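Local coordinates for protein chitinase (Chromobacterium violaceum, PDB 4TXG) that probably hydrolyses the glycosidic bonds of chitin, as a family 18 glycoside hydrolase, and so takes part in breaking down this polysaccharide, at residues M395-H400 with G599-E604; A411-D416 with A589-A594; W443-Y448 with V457-P462; V461-R466 with A606-W611. All coordinates share one frame; numbering follows the deposited sequence.

Overall arrangement
All four contacts belong to the family 18 catalytic (βα)8 barrel, and all are buried. Contacts 1 and 3 lie deepest, about 7 Å (centre to centre) from the middle of the chain. Contact 1, inside the barrel, mixes polar groups, waters and cesium ions with methionine and aromatic carbon; contact 3 is the apolar seam between a barrel strand and the helix outside it. Contact 2 continues that outer layer through CH-pi and ring packing, its W591 lying on Y445 and M459 of contact 3. Contact 4, farther out at the loops, packs a ring beside a carboxylate and adds a CA-H...O touch; it shares strand 457-462 with contact 3 and a cesium ion with contact 1.

Contact 1. Residues M395-H400 with G599-E604; sequences MSYDLH and GVMFWE. With CS (cesium ion), chain M; CS (cesium ion), chain D.
Y397 and M601 form the centre of this contact, in which the loop leaving strand 391-395 meets strand 599-603 inside the (βα)8 barrel. The sulfur-aromatic part is edge-on: M601 SD lies 5.2 Å from the centroid of the Y397 ring and 85° off its normal, a Met-aromatic contact. Bends at chi2 (-85°) and chi3 (-79°) fold the methionine so that its methyl also reaches the phenol end, with M601 CE 3.6 Å from Y397 OH.

Apolar packing adds two further touches. W603 CB approaches Y397 CZ at 4.0 Å, and M395 CG rests against the methionine methyl, M601 CE, at 4.3 Å. Both M601 and W603 cross the tyrosine side chain at about a right angle. The peptide bond between W603 and E604 is cis, a feature known from family 18 barrels.

Polar and ionic contacts gather beside the ring and at its hydroxyl. Y397 OH is hydrogen-bonded to a water at 2.9 Å, and that water lies in the shells of two cesium ions. One ion, next to Y397 CE1, has D398 OD2 at 3.6 Å and Y464 OH as ligands, and sits 3.8 Å above the W603 ring plane, toward the rim. The second is met by M395 SD at 3.6 Å and by E314, the last residue of the family's DXXDXDXE signature.

Between them the two ions, large cations of low charge density, meet carboxylates, a phenol oxygen, a thioether and an indole face, consistent with the acidic, aromatic-lined sugar cleft expected at this end of the barrel, where Y397 is wedged by carbon and its hydroxyl is turned to water.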
# COMPACT_ATOMS: atom_id res chain seq x y z
N MET A 395 -0.73 -2.58 -0.08
CA MET A 395 -2.00 -3.30 -0.20
C MET A 395 -1.72 -4.77 -0.54
O MET A 395 -1.99 -5.25 -1.65
CB MET A 395 -2.90 -2.63 -1.24
CG MET A 395 -3.40 -1.27 -0.74
SD MET A 395 -4.49 -0.40 -1.89
CE MET A 395 -3.36 -0.19 -3.26
N SER A 396 -1.13 -5.44 0.44
CA SER A 396 -0.79 -6.86 0.35
C SER A 396 -2.01 -7.72 0.68
O SER A 396 -2.00 -8.54 1.59
CB SER A 396 0.39 -7.18 1.29
OG SER A 396 0.29 -6.46 2.51
N TYR A 397 -3.06 -7.48 -0.09
CA TYR A 397 -4.27 -8.27 -0.04
C TYR A 397 -4.91 -8.12 -1.41
O TYR A 397 -4.39 -7.39 -2.26
CB TYR A 397 -5.21 -7.82 1.09
CG TYR A 397 -5.39 -6.31 1.25
CD1 TYR A 397 -5.99 -5.54 0.26
CD2 TYR A 397 -4.99 -5.67 2.41
CE1 TYR A 397 -6.17 -4.17 0.42
CE2 TYR A 397 -5.16 -4.30 2.58
CZ TYR A 397 -5.76 -3.56 1.58
OH TYR A 397 -5.93 -2.20 1.74
N ASP A 398 -6.03 -8.80 -1.63
CA ASP A 398 -6.61 -8.94 -2.97
C ASP A 398 -5.57 -9.40 -3.99
O ASP A 398 -5.60 -8.99 -5.15
CB ASP A 398 -7.25 -7.63 -3.42
CG ASP A 398 -8.58 -7.38 -2.75
OD1 ASP A 398 -9.09 -8.30 -2.07
OD2 ASP A 398 -9.13 -6.27 -2.90
N LEU A 399 -4.67 -10.28 -3.56
CA LEU A 399 -3.69 -10.89 -4.45
C LEU A 399 -4.36 -11.95 -5.32
O LEU A 399 -3.89 -12.24 -6.43
CB LEU A 399 -2.53 -11.52 -3.65
CG LEU A 399 -1.68 -10.53 -2.85
CD1 LEU A 399 -0.65 -11.26 -1.98
CD2 LEU A 399 -0.99 -9.55 -3.79
N HIS A 400 -5.44 -12.52 -4.81
CA HIS A 400 -6.30 -13.46 -5.54
C HIS A 400 -7.75 -13.16 -5.18
O HIS A 400 -8.04 -12.71 -4.08
CB HIS A 400 -5.96 -14.92 -5.21
CG HIS A 400 -4.67 -15.38 -5.81
ND1 HIS A 400 -4.49 -15.52 -7.17
CD2 HIS A 400 -3.49 -15.74 -5.24
CE1 HIS A 400 -3.26 -15.93 -7.41
NE2 HIS A 400 -2.63 -16.07 -6.25
N GLY A 599 5.02 -1.28 10.48
CA GLY A 599 3.75 -1.61 11.09
C GLY A 599 2.80 -2.34 10.16
O GLY A 599 3.21 -2.88 9.13
N VAL A 600 1.53 -2.35 10.56
CA VAL A 600 0.49 -3.10 9.89
C VAL A 600 -0.68 -2.18 9.60
O VAL A 600 -1.05 -1.35 10.43
CB VAL A 600 0.01 -4.31 10.75
CG1 VAL A 600 -1.16 -5.01 10.10
CG2 VAL A 600 1.16 -5.30 11.00
N MET A 601 -1.26 -2.32 8.40
CA MET A 601 -2.44 -1.58 8.01
C MET A 601 -3.54 -2.63 7.79
O MET A 601 -3.23 -3.76 7.44
CB MET A 601 -2.16 -0.75 6.75
CG MET A 601 -3.37 -0.14 6.06
SD MET A 601 -4.11 -1.34 4.91
CE MET A 601 -2.98 -1.21 3.51
N PHE A 602 -4.80 -2.29 8.01
CA PHE A 602 -5.85 -3.24 7.66
C PHE A 602 -7.07 -2.56 7.06
O PHE A 602 -7.41 -1.42 7.41
CB PHE A 602 -6.25 -4.10 8.89
CG PHE A 602 -6.55 -3.30 10.12
CD1 PHE A 602 -7.84 -2.84 10.36
CD2 PHE A 602 -5.56 -3.01 11.04
CE1 PHE A 602 -8.13 -2.11 11.50
CE2 PHE A 602 -5.85 -2.28 12.18
CZ PHE A 602 -7.13 -1.83 12.41
N TRP A 603 -7.68 -3.25 6.10
CA TRP A 603 -8.97 -2.88 5.53
C TRP A 603 -9.96 -3.96 5.92
O TRP A 603 -9.71 -5.12 5.58
CB TRP A 603 -8.87 -2.79 4.00
CG TRP A 603 -10.16 -2.41 3.37
CD1 TRP A 603 -11.24 -3.22 3.16
CD2 TRP A 603 -10.53 -1.12 2.91
NE1 TRP A 603 -12.27 -2.50 2.59
CE2 TRP A 603 -11.85 -1.21 2.42
CE3 TRP A 603 -9.87 0.12 2.85
CZ2 TRP A 603 -12.53 -0.11 1.88
CZ3 TRP A 603 -10.54 1.20 2.31
CH2 TRP A 603 -11.85 1.08 1.83
N GLU A 604 -11.05 -3.67 6.62
CA GLU A 604 -11.41 -2.37 7.18
C GLU A 604 -11.84 -2.60 8.63
O GLU A 604 -12.09 -3.74 9.02
CB GLU A 604 -12.56 -1.72 6.40
CG GLU A 604 -13.77 -2.66 6.31
CD GLU A 604 -15.00 -2.03 5.70
OE1 GLU A 604 -15.36 -2.39 4.55
OE2 GLU A 604 -15.64 -1.19 6.38
CS CS M . -9.61 -4.01 -0.19
CS CS D . -7.41 -1.80 -3.36
O HOH W 1 -7.93 -1.17 -0.02
O HOH W 2 -10.75 -2.44 -3.49
O HOH W 3 -7.49 -2.67 -6.34
O HOH W 4 -8.17 0.73 -1.37
O HOH W 5 -7.66 -4.49 -3.29

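Contact 2. Residues A411-D416 with A589-A594; sequences AALYDD and AAWIDA
L413 is the first residue of 411-416 to reach the helix, and it does so through both methyl branches. Its CG stands opposite the backbone N (chi1 177°), which carries the isobutyl group out to W591. There L413 CD1 lies over one face of the indole, 3.9 Å from the centroid of the five-membered ring and only 11° off its normal, a clear CH-pi contact. The other branch goes past the ring to its root, with L413 CD2 4.1 Å from W591 CB. The backbone of L413 is itself fixed by hydrogen bonds with D442 and L563.

The tryptophan projects from helix 582-594, which lies in the outer layer of the (βα)8 barrel and precedes barrel strand 599-603 in the chain. The long loop after strand 391-395 therefore packs onto a helix that comes much later in the chain. W591 NE1 is turned to D442 OD1 and hydrogen-bonded to it, while the indole meets Y445 edge-to-face.

Y414 follows, approaching the indole from its edge instead of its face. Y414 OH comes within 3.5 Å of W591 CD1, near the indole plane, and Y414 CE1 is 4.1 Å from the same CD1. The two ring planes are 78° apart. L413 also braces this tyrosine, its CG 3.9 Å above the centre of the Y414 ring.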
# COMPACT_ATOMS: atom_id res chain seq x y z
N ALA A 411 -4.19 -13.03 0.72
CA ALA A 411 -3.08 -12.27 1.27
C ALA A 411 -1.97 -13.18 1.79
O ALA A 411 -1.54 -13.04 2.93
CB ALA A 411 -3.59 -11.37 2.39
N ALA A 412 -1.51 -14.11 0.96
CA ALA A 412 -0.43 -15.01 1.39
C ALA A 412 0.78 -14.23 1.93
O ALA A 412 1.19 -13.24 1.33
CB ALA A 412 0.01 -15.91 0.23
N LEU A 413 1.34 -14.67 3.05
CA LEU A 413 2.58 -14.07 3.54
C LEU A 413 3.77 -14.42 2.64
O LEU A 413 4.60 -13.57 2.32
CB LEU A 413 2.87 -14.52 4.97
CG LEU A 413 4.18 -14.02 5.60
CD1 LEU A 413 4.22 -12.49 5.61
CD2 LEU A 413 4.34 -14.57 7.01
N TYR A 414 3.85 -15.70 2.27
CA TYR A 414 4.97 -16.24 1.50
C TYR A 414 4.54 -16.92 0.21
O TYR A 414 3.39 -17.32 0.06
CB TYR A 414 5.72 -17.30 2.31
CG TYR A 414 6.44 -16.85 3.56
CD1 TYR A 414 7.20 -15.68 3.58
CD2 TYR A 414 6.41 -17.64 4.70
CE1 TYR A 414 7.88 -15.31 4.72
CE2 TYR A 414 7.09 -17.27 5.85
CZ TYR A 414 7.83 -16.11 5.85
OH TYR A 414 8.50 -15.75 6.99
N ASP A 415 5.50 -17.11 -0.69
CA ASP A 415 5.36 -18.02 -1.81
C ASP A 415 5.52 -19.47 -1.31
O ASP A 415 6.33 -19.72 -0.41
CB ASP A 415 6.40 -17.70 -2.87
CG ASP A 415 6.22 -18.53 -4.13
OD1 ASP A 415 5.34 -18.17 -4.94
OD2 ASP A 415 6.94 -19.53 -4.28
N ASP A 416 4.77 -20.42 -1.88
CA ASP A 416 4.91 -21.85 -1.55
C ASP A 416 5.33 -22.67 -2.77
O ASP A 416 5.35 -23.90 -2.73
CB ASP A 416 3.61 -22.41 -0.93
CG ASP A 416 2.46 -22.56 -1.94
OD1 ASP A 416 2.54 -22.04 -3.07
OD2 ASP A 416 1.43 -23.21 -1.59
N ALA A 589 2.27 -11.07 12.35
CA ALA A 589 2.76 -10.17 13.38
C ALA A 589 4.18 -10.56 13.81
O ALA A 589 5.01 -9.69 14.07
CB ALA A 589 1.83 -10.17 14.59
N ALA A 590 4.46 -11.85 13.88
CA ALA A 590 5.81 -12.30 14.22
C ALA A 590 6.79 -11.84 13.15
O ALA A 590 7.90 -11.39 13.46
CB ALA A 590 5.86 -13.82 14.38
N TRP A 591 6.36 -11.95 11.90
CA TRP A 591 7.16 -11.55 10.75
C TRP A 591 7.44 -10.04 10.74
O TRP A 591 8.54 -9.60 10.41
CB TRP A 591 6.45 -12.01 9.47
CG TRP A 591 7.09 -11.58 8.17
CD1 TRP A 591 8.00 -12.28 7.43
CD2 TRP A 591 6.84 -10.36 7.46
NE1 TRP A 591 8.34 -11.56 6.29
CE2 TRP A 591 7.64 -10.38 6.30
CE3 TRP A 591 6.01 -9.26 7.70
CZ2 TRP A 591 7.64 -9.33 5.38
CZ3 TRP A 591 6.01 -8.22 6.79
CH2 TRP A 591 6.82 -8.26 5.65
N ILE A 592 6.43 -9.26 11.11
CA ILE A 592 6.56 -7.81 11.25
C ILE A 592 7.63 -7.47 12.28
O ILE A 592 8.52 -6.64 12.04
CB ILE A 592 5.21 -7.14 11.68
CG1 ILE A 592 4.19 -7.20 10.53
CG2 ILE A 592 5.43 -5.71 12.15
CD1 ILE A 592 4.50 -6.26 9.37
N ASP A 593 7.54 -8.10 13.45
CA ASP A 593 8.46 -7.77 14.53
C ASP A 593 9.87 -8.21 14.20
O ASP A 593 10.82 -7.48 14.45
CB ASP A 593 8.01 -8.40 15.85
CG ASP A 593 7.41 -7.38 16.82
OD1 ASP A 593 7.63 -6.15 16.65
OD2 ASP A 593 6.72 -7.82 17.77
N ALA A 594 10.01 -9.40 13.62
CA ALA A 594 11.34 -9.94 13.33
C ALA A 594 12.07 -9.15 12.25
O ALA A 594 13.29 -9.01 12.29
CB ALA A 594 11.22 -11.42 12.92

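Contact 3. Residues W443-Y448 with V457-P462; sequences WAYHYY and VNMGVP
Y445 and M459 are brought together by different first torsions. In the tyrosine CG points away from the backbone N (chi1 161°), while in the methionine it lies beside the N and the chain then bends at chi2 and chi3, curling SD and CE back onto the helix. The setting is the βαβ crossover of the (βα)8 barrel, in which helix 441-448 packs outside strand 457-462 and is linked to the neighbouring parallel strand 391-395 earlier in the chain. Helix and strand run nearly antiparallel, at 159°, their segment axes 9.4 Å apart.

The curled thioether meets the root of the tyrosine more than its ring. M459 SD is 3.7 Å from Y445 CB, and its distance of 5.5 Å from the Y445 ring centroid, 79° off the normal, makes an edge-on Met-aromatic contact. The methyl reaches the helix backbone, where M459 CE lies 3.7 Å from Y445 N and 4.2 Å from A444 CB.

V457, two residues earlier on the strand, uses both of its branches. V457 CG1 touches the ring edge at Y445 CD1, 4.0 Å away, with the two side chains crossing at about a right angle. W591 of helix 582-594 packs against both M459 and Y445, joining that helix to this seam.

Y448 takes part through its root alone, since its ring leads off toward L377 and V394 and its OH bonds to P371 O. The second valine branch closes the contact there, V457 CG2 lying 4.2 Å from Y448 CB.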
# COMPACT_ATOMS: atom_id res chain seq x y z
N TRP A 443 7.23 -10.65 -0.55
CA TRP A 443 7.87 -10.14 -1.77
C TRP A 443 7.63 -8.64 -1.89
O TRP A 443 8.55 -7.86 -2.18
CB TRP A 443 7.36 -10.86 -3.04
CG TRP A 443 8.02 -10.31 -4.29
CD1 TRP A 443 9.16 -10.76 -4.88
CD2 TRP A 443 7.58 -9.18 -5.06
NE1 TRP A 443 9.46 -9.98 -5.98
CE2 TRP A 443 8.50 -9.01 -6.11
CE3 TRP A 443 6.48 -8.31 -4.97
CZ2 TRP A 443 8.38 -8.00 -7.07
CZ3 TRP A 443 6.36 -7.30 -5.91
CH2 TRP A 443 7.30 -7.15 -6.95
N ALA A 444 6.38 -8.23 -1.66
CA ALA A 444 6.01 -6.82 -1.76
C ALA A 444 6.78 -5.96 -0.76
O ALA A 444 7.23 -4.86 -1.09
CB ALA A 444 4.51 -6.65 -1.57
N TYR A 445 6.91 -6.44 0.48
CA TYR A 445 7.71 -5.72 1.47
C TYR A 445 9.13 -5.51 0.94
O TYR A 445 9.69 -4.41 1.00
CB TYR A 445 7.74 -6.50 2.79
CG TYR A 445 8.88 -6.07 3.69
CD1 TYR A 445 8.84 -4.86 4.39
CD2 TYR A 445 10.00 -6.88 3.84
CE1 TYR A 445 9.88 -4.47 5.20
CE2 TYR A 445 11.05 -6.49 4.66
CZ TYR A 445 10.99 -5.29 5.33
OH TYR A 445 12.04 -4.91 6.14
N HIS A 446 9.71 -6.58 0.42
CA HIS A 446 11.09 -6.50 -0.03
C HIS A 446 11.24 -5.61 -1.26
O HIS A 446 12.27 -4.95 -1.43
CB HIS A 446 11.64 -7.90 -0.28
CG HIS A 446 12.07 -8.57 0.98
ND1 HIS A 446 13.12 -8.10 1.73
CD2 HIS A 446 11.54 -9.62 1.66
CE1 HIS A 446 13.26 -8.86 2.81
NE2 HIS A 446 12.32 -9.79 2.79
N TYR A 447 10.20 -5.54 -2.09
CA TYR A 447 10.19 -4.57 -3.18
C TYR A 447 10.35 -3.15 -2.62
O TYR A 447 11.19 -2.37 -3.08
CB TYR A 447 8.90 -4.68 -4.03
CG TYR A 447 8.73 -3.51 -4.98
CD1 TYR A 447 8.13 -2.33 -4.55
CD2 TYR A 447 9.22 -3.56 -6.28
CE1 TYR A 447 8.01 -1.24 -5.39
CE2 TYR A 447 9.10 -2.47 -7.13
CZ TYR A 447 8.49 -1.31 -6.67
OH TYR A 447 8.34 -0.20 -7.51
N TYR A 448 9.52 -2.80 -1.65
CA TYR A 448 9.50 -1.41 -1.17
C TYR A 448 10.77 -1.03 -0.40
O TYR A 448 11.10 0.15 -0.32
CB TYR A 448 8.23 -1.16 -0.33
CG TYR A 448 7.05 -0.98 -1.28
CD1 TYR A 448 6.88 0.20 -1.98
CD2 TYR A 448 6.16 -2.02 -1.53
CE1 TYR A 448 5.86 0.36 -2.90
CE2 TYR A 448 5.12 -1.87 -2.45
CZ TYR A 448 4.97 -0.67 -3.12
OH TYR A 448 3.95 -0.49 -4.04
N VAL A 457 7.68 1.54 5.98
CA VAL A 457 6.81 0.59 5.29
C VAL A 457 5.83 -0.07 6.27
O VAL A 457 6.25 -0.53 7.34
CB VAL A 457 7.63 -0.53 4.60
CG1 VAL A 457 6.71 -1.50 3.86
CG2 VAL A 457 8.66 0.07 3.63
N ASN A 458 4.55 -0.11 5.92
CA ASN A 458 3.56 -0.87 6.68
C ASN A 458 2.86 -1.85 5.76
O ASN A 458 2.51 -1.50 4.64
CB ASN A 458 2.55 0.06 7.35
CG ASN A 458 3.23 1.22 8.05
OD1 ASN A 458 3.74 1.09 9.15
ND2 ASN A 458 3.26 2.36 7.38
N MET A 459 2.66 -3.08 6.22
CA MET A 459 2.06 -4.09 5.36
C MET A 459 0.57 -4.27 5.66
O MET A 459 0.17 -4.33 6.83
CB MET A 459 2.80 -5.43 5.52
CG MET A 459 4.29 -5.32 5.21
SD MET A 459 4.67 -4.55 3.62
CE MET A 459 3.90 -5.69 2.47
N GLY A 460 -0.24 -4.37 4.61
CA GLY A 460 -1.68 -4.49 4.78
C GLY A 460 -2.16 -5.92 4.98
O GLY A 460 -1.61 -6.86 4.40
N VAL A 461 -3.21 -6.08 5.78
CA VAL A 461 -3.91 -7.35 5.92
C VAL A 461 -5.41 -7.10 5.79
O VAL A 461 -5.88 -6.00 6.10
CB VAL A 461 -3.63 -8.03 7.28
CG1 VAL A 461 -2.15 -8.35 7.44
CG2 VAL A 461 -4.14 -7.17 8.44
N PRO A 462 -6.16 -8.11 5.32
CA PRO A 462 -7.60 -7.94 5.13
C PRO A 462 -8.42 -8.39 6.33
O PRO A 462 -8.08 -9.41 6.94
CB PRO A 462 -7.90 -8.84 3.93
CG PRO A 462 -6.95 -9.99 4.14
CD PRO A 462 -5.69 -9.38 4.73

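Contact 4. Residues V461-R466 with A606-W611; sequences VPYYTR and AGDYDW. With CS (cesium ion), chain M.
Y463 and D608 lie side by side and point the same way, at the rim of the (βα)8 barrel where the loops after strands 457-462 and 599-603 meet. The tyrosine CG sits beside its backbone N (chi1 -76°), whereas that of D608 is swung opposite to its own (chi1 -161°), and the two side chains come out alongside each other. Ring and carboxylate planes are 51° apart. D608 CB is 3.6 Å from Y463 CD2, and D608 OD2 is 3.7 Å from Y463 CE2.

Both polar ends are held at the start of helix 627-636: Y463 OH bonds to T629 OG1, while the backbone N atoms of L628 and T629 donate to D608 OD1 and OD2. Y609 N adds a 2.7 Å hydrogen bond to D608 OD1, arriving from above the carboxylate plane. The backbones themselves also touch, G607 CA making a CA-H...O contact of 3.5 Å with Y463 O on the side where a side chain would otherwise project.

Y464 turns from this packing. P462 CB is 3.4 Å above the Y464 ring plane, and Y464 OH binds a cesium ion at 3.1 Å.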
# COMPACT_ATOMS: atom_id res chain seq x y z
N VAL A 461 -3.21 -6.08 5.78
CA VAL A 461 -3.91 -7.35 5.92
C VAL A 461 -5.41 -7.10 5.79
O VAL A 461 -5.88 -6.00 6.10
CB VAL A 461 -3.63 -8.03 7.28
CG1 VAL A 461 -2.15 -8.35 7.44
CG2 VAL A 461 -4.14 -7.17 8.44
N PRO A 462 -6.16 -8.11 5.32
CA PRO A 462 -7.60 -7.94 5.13
C PRO A 462 -8.42 -8.39 6.33
O PRO A 462 -8.08 -9.41 6.94
CB PRO A 462 -7.90 -8.84 3.93
CG PRO A 462 -6.95 -9.99 4.14
CD PRO A 462 -5.69 -9.38 4.73
N TYR A 463 -9.47 -7.65 6.67
CA TYR A 463 -10.43 -8.12 7.67
C TYR A 463 -11.71 -8.58 6.96
O TYR A 463 -12.82 -8.48 7.50
CB TYR A 463 -10.75 -7.02 8.69
CG TYR A 463 -9.69 -6.74 9.74
CD1 TYR A 463 -8.46 -7.41 9.74
CD2 TYR A 463 -9.94 -5.81 10.75
CE1 TYR A 463 -7.50 -7.13 10.73
CE2 TYR A 463 -9.00 -5.54 11.74
CZ TYR A 463 -7.79 -6.19 11.72
OH TYR A 463 -6.86 -5.90 12.71
N TYR A 464 -11.55 -9.09 5.75
CA TYR A 464 -12.68 -9.50 4.93
C TYR A 464 -12.24 -10.70 4.10
O TYR A 464 -11.06 -11.00 4.01
CB TYR A 464 -13.15 -8.36 4.00
CG TYR A 464 -12.07 -7.98 3.02
CD1 TYR A 464 -11.11 -7.02 3.35
CD2 TYR A 464 -11.96 -8.60 1.77
CE1 TYR A 464 -10.11 -6.68 2.48
CE2 TYR A 464 -10.95 -8.26 0.89
CZ TYR A 464 -10.02 -7.31 1.25
OH TYR A 464 -9.01 -6.96 0.39
N THR A 465 -13.21 -11.37 3.48
CA THR A 465 -12.94 -12.52 2.64
C THR A 465 -13.10 -12.21 1.15
O THR A 465 -13.74 -11.22 0.78
CB THR A 465 -13.90 -13.68 2.96
OG1 THR A 465 -15.22 -13.31 2.55
CG2 THR A 465 -13.91 -13.99 4.45
N ARG A 466 -12.51 -13.07 0.33
CA ARG A 466 -12.89 -13.20 -1.08
C ARG A 466 -13.17 -14.69 -1.27
O ARG A 466 -12.65 -15.52 -0.53
CB ARG A 466 -11.80 -12.74 -2.04
CG ARG A 466 -11.36 -11.29 -1.91
CD ARG A 466 -12.45 -10.29 -2.25
NE ARG A 466 -11.86 -9.00 -2.55
CZ ARG A 466 -12.55 -7.87 -2.69
NH1 ARG A 466 -13.87 -7.89 -2.55
NH2 ARG A 466 -11.92 -6.74 -2.97
N ALA A 606 -14.56 -2.24 10.26
CA ALA A 606 -15.87 -2.87 10.49
C ALA A 606 -15.86 -4.39 10.28
O ALA A 606 -16.83 -5.07 10.65
CB ALA A 606 -16.91 -2.24 9.59
N GLY A 607 -14.80 -4.92 9.70
CA GLY A 607 -14.72 -6.36 9.48
C GLY A 607 -14.17 -7.17 10.65
O GLY A 607 -14.28 -8.39 10.66
N ASP A 608 -13.56 -6.50 11.62
CA ASP A 608 -12.99 -7.20 12.78
C ASP A 608 -14.14 -7.73 13.65
O ASP A 608 -15.27 -7.25 13.55
CB ASP A 608 -12.08 -6.26 13.58
CG ASP A 608 -11.12 -7.00 14.50
OD1 ASP A 608 -11.16 -8.24 14.58
OD2 ASP A 608 -10.31 -6.30 15.15
N TYR A 609 -13.85 -8.72 14.50
CA TYR A 609 -14.92 -9.49 15.12
C TYR A 609 -14.75 -9.74 16.62
O TYR A 609 -13.64 -9.65 17.14
CB TYR A 609 -15.06 -10.83 14.40
CG TYR A 609 -13.83 -11.73 14.45
CD1 TYR A 609 -13.62 -12.59 15.53
CD2 TYR A 609 -12.90 -11.73 13.42
CE1 TYR A 609 -12.51 -13.41 15.58
CE2 TYR A 609 -11.78 -12.56 13.46
CZ TYR A 609 -11.60 -13.40 14.55
OH TYR A 609 -10.50 -14.22 14.61
N ASP A 610 -15.86 -10.06 17.28
CA ASP A 610 -15.89 -10.59 18.64
C ASP A 610 -17.07 -11.54 18.78
O ASP A 610 -18.05 -11.43 18.04
CB ASP A 610 -16.02 -9.48 19.69
CG ASP A 610 -14.68 -8.90 20.11
OD1 ASP A 610 -13.73 -9.66 20.38
OD2 ASP A 610 -14.59 -7.66 20.19
N TRP A 611 -16.97 -12.46 19.73
CA TRP A 611 -18.12 -13.28 20.09
C TRP A 611 -19.09 -12.47 20.93
O TRP A 611 -18.70 -11.88 21.95
CB TRP A 611 -17.68 -14.53 20.86
CG TRP A 611 -18.83 -15.43 21.22
CD1 TRP A 611 -19.39 -15.58 22.46
CD2 TRP A 611 -19.55 -16.31 20.34
NE1 TRP A 611 -20.41 -16.50 22.40
CE2 TRP A 611 -20.53 -16.95 21.12
CE3 TRP A 611 -19.46 -16.60 18.98
CZ2 TRP A 611 -21.43 -17.88 20.57
CZ3 TRP A 611 -20.34 -17.52 18.44
CH2 TRP A 611 -21.31 -18.15 19.23
CS CS M . -9.61 -4.01 -0.19
O HOH W 1 -7.93 -1.17 -0.02
O HOH W 6 -12.21 -3.29 -1.48